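Local coordinates for protein pullulanase (Klebsiella oxytoca, PDB 2YOC) that hydrolyses the alpha-1,6-glucosidic linkages of pullulan and related branched glucans, as a calcium-containing enzyme exported by a type 2 secretion system, at residues V958-V962 / A986-L990; T979-K985 / Q1062-P1067. All blocks are in the same frame, centred on the assembly; numbering follows the deposited sequence.

Interaction 1 of 2, residues V958-V962 / A986-L990; sequences VMKRV and AGASL. With CA (calcium ion), chain M; SO4 (sulfate ion), chain V.
Lys960 and Ala986 bring the two backbones nearest, with their CA atoms 5.6 Å apart where helix 955-961 faces the start of an irregular loop, and from there one side chain, Arg961, spans the gap. The Arg961 chain is extended from CG to NE, and this carries the guanidinium deep into the bend of 986-990. The methyl of Ala986 lies over the centre of one face of the guanidinium and also touches the aliphatic part of the chain, CB to Arg961 CG being 3.7 Å. Leu990 CD1 lies over the opposite face, 3.8 Å from Arg961 CZ, so the flat group is sandwiched between two apolar side chains. At its edge, Arg961 NH2 donates to Ala988 O over 2.8 Å; the bond is nearly straight (169°) and lies in the guanidinium plane and on a lone pair of the carbonyl. The loop belongs to the C-terminal beta domain, where it joins strands 975-981 and 994-1002 of an antiparallel sheet and folds round a calcium ion. Ser989 OG binds that calcium at 2.8 Å, alongside Asp982, Asp991, Leu994 and Gln1058. The other terminal nitrogen, Arg961 NH1, forms a salt bridge with Asp982 and a hydrogen bond to Asp981 O, which fixes the rotation of the guanidinium and ties it to a calcium ligand, making Arg961 a second-shell residue of the site. A sulfate ion, probably from the crystallisation liquor, accepts from Ala988 N at its O3 (3.0 Å) and also sits near the guanidinium edge. Gly987 turns the chain beside this anion in a backbone conformation suited to glycine (phi 142°).

Interaction 2 of 2, residues T979-K985 / Q1062-P1067; sequences TVDDGMK and QGAGLP. With CA (calcium ion), chain M.
Asp981 OD1 is gripped from both faces of its carboxylate plane: Gly983 N, two residues on, closes an Asx turn from one face, and Leu1066 N reaches the same oxygen from the other at 2.9 Å. Neither donor lies in the plane; the Leu1066 bond joins the end of strand 975-981 to the 1062-1067 loop, while the Gly983 bond shapes the turn. The Asp981 CG stands anti to the backbone N (chi1 -159°), a setting that carries the carboxylate over to Leu1066 and leaves OD2 3.5 Å from Pro1067 CA. Next to it the two backbones pack glycine on glycine, the CA atoms of Gly983 and Gly1065 being 4.0 Å apart with no side chain on either. Met984 N donates to Gly1063 O over 3.0 Å, while the CA of Gly983 makes a CH...O contact with that same oxygen. Gln1062 extends its chain along 982-984 and gives NE2 to Asp982 O at 2.7 Å, almost straight at 170° and within its own amide plane, although it meets the carbonyl from above. Its NE2 also bonds Gly987 O. Met984 CE rests on Ala1064 CB (3.8 Å), and Met984 O accepts from Lys358 of the second subunit. On the strand side Leu1066 CD1 lies against Thr979 CB. Asp982 OD2 binds the calcium ion at 2.3 Å, while its OD1 accepts from Leu990 N. Strand end, Asx turn and 1062-1067 loop lie beside a calcium site built largely on the loop between strands 975-981 and 994-1002, with Gln1058 as a further ligand, in the antiparallel C-terminal beta domain of this pullulanase.

From the N terminus, helix 955-961 leads into edge strand 962-965, and strand 975-981 returns beside it to the calcium loop. Interaction 1 closes the loop from 958-962 to 986-990. Interaction 2 starts within that span, at 979-985, and closes a much longer one with 1062-1067, after strand 1050-1057, so the two cross along the chain. Their centres lie about 7 Å apart. They meet directly where Arg961 O probably accepts from Asp981 N. Each holds one calcium ligand; interaction 1 ties the helix, and interaction 2 the 1062-1067 loop, to the calcium-binding loop.

Interaction 1 of 2, residues V958-V962 / A986-L990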
loop_
_atom_site.group_PDB
_atom_site.type_symbol
_atom_site.label_atom_id
_atom_site.label_comp_id
_atom_site.label_asym_id
_atom_site.label_seq_id
_atom_site.Cartn_x
_atom_site.Cartn_y
_atom_site.Cartn_z
ATOM N N VAL B 958 8.232 2.622 -25.307
ATOM C CA VAL B 958 8.524 3.380 -24.088
ATOM C C VAL B 958 9.006 2.453 -22.975
ATOM O O VAL B 958 10.106 2.629 -22.474
ATOM C CB VAL B 958 7.365 4.308 -23.671
ATOM C CG1 VAL B 958 7.652 4.985 -22.334
ATOM C CG2 VAL B 958 7.122 5.349 -24.751
HETATM N N MSE B 959 8.241 1.421 -22.688
HETATM C CA MSE B 959 8.535 0.445 -21.658
HETATM C C MSE B 959 9.817 -0.350 -21.853
HETATM O O MSE B 959 10.476 -0.654 -20.860
HETATM C CB MSE B 959 7.336 -0.465 -21.483
HETATM C CG MSE B 959 6.123 0.304 -21.003
HETATM SE SE MSE B 959 4.625 -0.851 -20.762
HETATM C CE MSE B 959 5.398 -1.955 -19.306
ATOM N N LYS B 960 10.183 -0.662 -23.119
ATOM C CA LYS B 960 11.384 -1.411 -23.502
ATOM C C LYS B 960 12.638 -0.551 -23.546
ATOM O O LYS B 960 13.734 -1.114 -23.693
ATOM C CB LYS B 960 11.200 -1.997 -24.910
ATOM C CG LYS B 960 10.457 -3.308 -24.948
ATOM C CD LYS B 960 10.428 -3.920 -26.327
ATOM C CE LYS B 960 9.025 -4.007 -26.860
ATOM N NZ LYS B 960 8.889 -5.040 -27.920
ATOM N N ARG B 961 12.495 0.794 -23.503
ATOM C CA ARG B 961 13.616 1.712 -23.696
ATOM C C ARG B 961 13.786 2.808 -22.635
ATOM O O ARG B 961 14.906 3.272 -22.388
ATOM C CB ARG B 961 13.474 2.385 -25.083
ATOM C CG ARG B 961 13.495 1.449 -26.274
ATOM C CD ARG B 961 13.245 2.204 -27.559
ATOM N NE ARG B 961 13.298 1.341 -28.739
ATOM C CZ ARG B 961 14.383 1.135 -29.459
ATOM N NH1 ARG B 961 15.506 1.772 -29.171
ATOM N NH2 ARG B 961 14.346 0.333 -30.511
ATOM N N VAL B 962 12.675 3.286 -22.079
ATOM C CA VAL B 962 12.660 4.345 -21.071
ATOM C C VAL B 962 12.723 3.788 -19.645
ATOM O O VAL B 962 12.023 2.826 -19.287
ATOM C CB VAL B 962 11.470 5.306 -21.271
ATOM C CG1 VAL B 962 11.388 6.344 -20.152
ATOM C CG2 VAL B 962 11.539 5.977 -22.628
ATOM N N ALA B 986 17.010 -3.386 -26.553
ATOM C CA ALA B 986 15.756 -2.671 -26.820
ATOM C C ALA B 986 15.076 -3.190 -28.088
ATOM O O ALA B 986 13.852 -3.318 -28.140
ATOM C CB ALA B 986 16.026 -1.183 -26.957
ATOM N N GLY B 987 15.874 -3.478 -29.100
ATOM C CA GLY B 987 15.402 -3.917 -30.395
ATOM C C GLY B 987 16.245 -3.315 -31.496
ATOM O O GLY B 987 17.477 -3.466 -31.517
ATOM N N ALA B 988 15.579 -2.568 -32.386
ATOM C CA ALA B 988 16.210 -1.948 -33.544
ATOM C C ALA B 988 16.877 -0.625 -33.203
ATOM O O ALA B 988 16.476 0.067 -32.249
ATOM C CB ALA B 988 15.178 -1.748 -34.637
ATOM N N SER B 989 17.904 -0.272 -33.997
ATOM C CA SER B 989 18.614 0.987 -33.841
ATOM C C SER B 989 17.722 2.057 -34.412
ATOM O O SER B 989 17.555 2.101 -35.611
ATOM C CB SER B 989 19.969 0.938 -34.548
ATOM O OG SER B 989 20.340 2.224 -35.018
ATOM N N LEU B 990 17.099 2.861 -33.574
ATOM C CA LEU B 990 16.230 3.939 -34.060
ATOM C C LEU B 990 17.009 5.162 -34.531
ATOM O O LEU B 990 16.651 5.723 -35.553
ATOM C CB LEU B 990 15.145 4.316 -33.035
ATOM C CG LEU B 990 14.171 3.216 -32.706
ATOM C CD1 LEU B 990 13.077 3.729 -31.871
ATOM C CD2 LEU B 990 13.588 2.591 -33.960
HETATM CA CA CA M . 21.344 3.126 -32.524
HETATM S S SO4 V . 11.702 -3.611 -32.808
HETATM O O1 SO4 V . 11.929 -3.751 -34.245
HETATM O O2 SO4 V . 12.051 -4.903 -32.170
HETATM O O3 SO4 V . 12.532 -2.507 -32.273
HETATM O O4 SO4 V . 10.280 -3.277 -32.540
#

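Interaction 2 of 2, residues T979-K985 / Q1062-P1067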
loop_
_atom_site.group_PDB
_atom_site.type_symbol
_atom_site.label_atom_id
_atom_site.label_comp_id
_atom_site.label_asym_id
_atom_site.label_seq_id
_atom_site.Cartn_x
_atom_site.Cartn_y
_atom_site.Cartn_z
ATOM N N THR B 979 16.583 7.921 -18.856
ATOM C CA THR B 979 17.447 7.216 -19.792
ATOM C C THR B 979 16.595 6.569 -20.894
ATOM O O THR B 979 15.554 5.995 -20.578
ATOM C CB THR B 979 18.386 6.208 -19.080
ATOM O OG1 THR B 979 17.666 5.054 -18.670
ATOM C CG2 THR B 979 19.150 6.805 -17.917
ATOM N N VAL B 980 17.018 6.696 -22.184
ATOM C CA VAL B 980 16.313 6.120 -23.340
ATOM C C VAL B 980 17.266 5.213 -24.104
ATOM O O VAL B 980 18.276 5.681 -24.628
ATOM C CB VAL B 980 15.628 7.158 -24.266
ATOM C CG1 VAL B 980 14.822 6.449 -25.354
ATOM C CG2 VAL B 980 14.728 8.117 -23.466
ATOM N N ASP B 981 16.944 3.916 -24.171
ATOM C CA ASP B 981 17.773 2.916 -24.816
ATOM C C ASP B 981 17.595 2.860 -26.320
ATOM O O ASP B 981 16.475 2.925 -26.822
ATOM C CB ASP B 981 17.516 1.518 -24.211
ATOM C CG ASP B 981 18.643 0.523 -24.444
ATOM O OD1 ASP B 981 19.753 0.960 -24.775
ATOM O OD2 ASP B 981 18.416 -0.700 -24.277
ATOM N N ASP B 982 18.718 2.708 -27.046
ATOM C CA ASP B 982 18.763 2.425 -28.470
ATOM C C ASP B 982 19.680 1.235 -28.664
ATOM O O ASP B 982 19.968 0.830 -29.801
ATOM C CB ASP B 982 19.154 3.628 -29.321
ATOM C CG ASP B 982 18.648 3.523 -30.768
ATOM O OD1 ASP B 982 17.506 3.015 -30.979
ATOM O OD2 ASP B 982 19.386 3.937 -31.688
ATOM N N GLY B 983 20.092 0.645 -27.533
ATOM C CA GLY B 983 20.938 -0.540 -27.467
ATOM C C GLY B 983 20.262 -1.810 -27.954
ATOM O O GLY B 983 19.041 -1.898 -28.042
HETATM N N MSE B 984 21.066 -2.806 -28.266
HETATM C CA MSE B 984 20.688 -4.127 -28.761
HETATM C C MSE B 984 19.546 -4.830 -27.971
HETATM O O MSE B 984 18.771 -5.596 -28.558
HETATM C CB MSE B 984 21.962 -5.002 -28.940
HETATM C CG MSE B 984 22.185 -6.120 -27.944
HETATM SE SE MSE B 984 23.916 -6.966 -28.154
HETATM C CE MSE B 984 24.615 -6.495 -26.408
ATOM N N LYS B 985 19.449 -4.575 -26.655
ATOM C CA LYS B 985 18.456 -5.250 -25.866
ATOM C C LYS B 985 17.087 -4.652 -26.058
ATOM O O LYS B 985 16.101 -5.338 -25.781
ATOM C CB LYS B 985 18.884 -5.331 -24.396
ATOM C CG LYS B 985 19.666 -6.583 -24.086
ATOM C CD LYS B 985 20.495 -6.389 -22.849
ATOM C CE LYS B 985 20.000 -7.245 -21.716
ATOM N NZ LYS B 985 20.970 -8.332 -21.372
ATOM N N GLN B 1062 25.405 -1.117 -33.519
ATOM C CA GLN B 1062 24.533 -0.976 -32.343
ATOM C C GLN B 1062 25.110 -1.795 -31.200
ATOM O O GLN B 1062 25.179 -3.023 -31.293
ATOM C CB GLN B 1062 23.136 -1.485 -32.655
ATOM C CG GLN B 1062 22.085 -1.096 -31.612
ATOM C CD GLN B 1062 20.853 -1.981 -31.706
ATOM O OE1 GLN B 1062 20.872 -3.105 -32.252
ATOM N NE2 GLN B 1062 19.753 -1.505 -31.151
ATOM N N GLY B 1063 25.564 -1.113 -30.160
ATOM C CA GLY B 1063 26.107 -1.795 -28.994
ATOM C C GLY B 1063 25.040 -1.936 -27.952
ATOM O O GLY B 1063 23.873 -1.742 -28.263
ATOM N N ALA B 1064 25.404 -2.312 -26.729
ATOM C CA ALA B 1064 24.442 -2.348 -25.618
ATOM C C ALA B 1064 24.426 -0.901 -25.154
ATOM O O ALA B 1064 25.478 -0.235 -25.171
ATOM C CB ALA B 1064 24.954 -3.244 -24.514
ATOM N N GLY B 1065 23.260 -0.371 -24.880
ATOM C CA GLY B 1065 23.197 1.045 -24.552
ATOM C C GLY B 1065 22.950 1.274 -23.093
ATOM O O GLY B 1065 23.839 1.052 -22.258
ATOM N N LEU B 1066 21.712 1.693 -22.791
ATOM C CA LEU B 1066 21.226 1.957 -21.451
ATOM C C LEU B 1066 20.008 1.058 -21.214
ATOM O O LEU B 1066 18.880 1.564 -21.172
ATOM C CB LEU B 1066 20.876 3.440 -21.314
ATOM C CG LEU B 1066 21.969 4.438 -21.700
ATOM C CD1 LEU B 1066 21.469 5.855 -21.608
ATOM C CD2 LEU B 1066 23.229 4.253 -20.873
ATOM N N PRO B 1067 20.203 -0.296 -21.112
ATOM C CA PRO B 1067 19.062 -1.193 -20.906
ATOM C C PRO B 1067 18.277 -0.926 -19.620
ATOM O O PRO B 1067 18.878 -0.610 -18.569
ATOM C CB PRO B 1067 19.709 -2.573 -20.911
ATOM C CG PRO B 1067 21.041 -2.347 -20.472
ATOM C CD PRO B 1067 21.450 -1.078 -21.130
HETATM CA CA CA M . 21.344 3.126 -32.524
#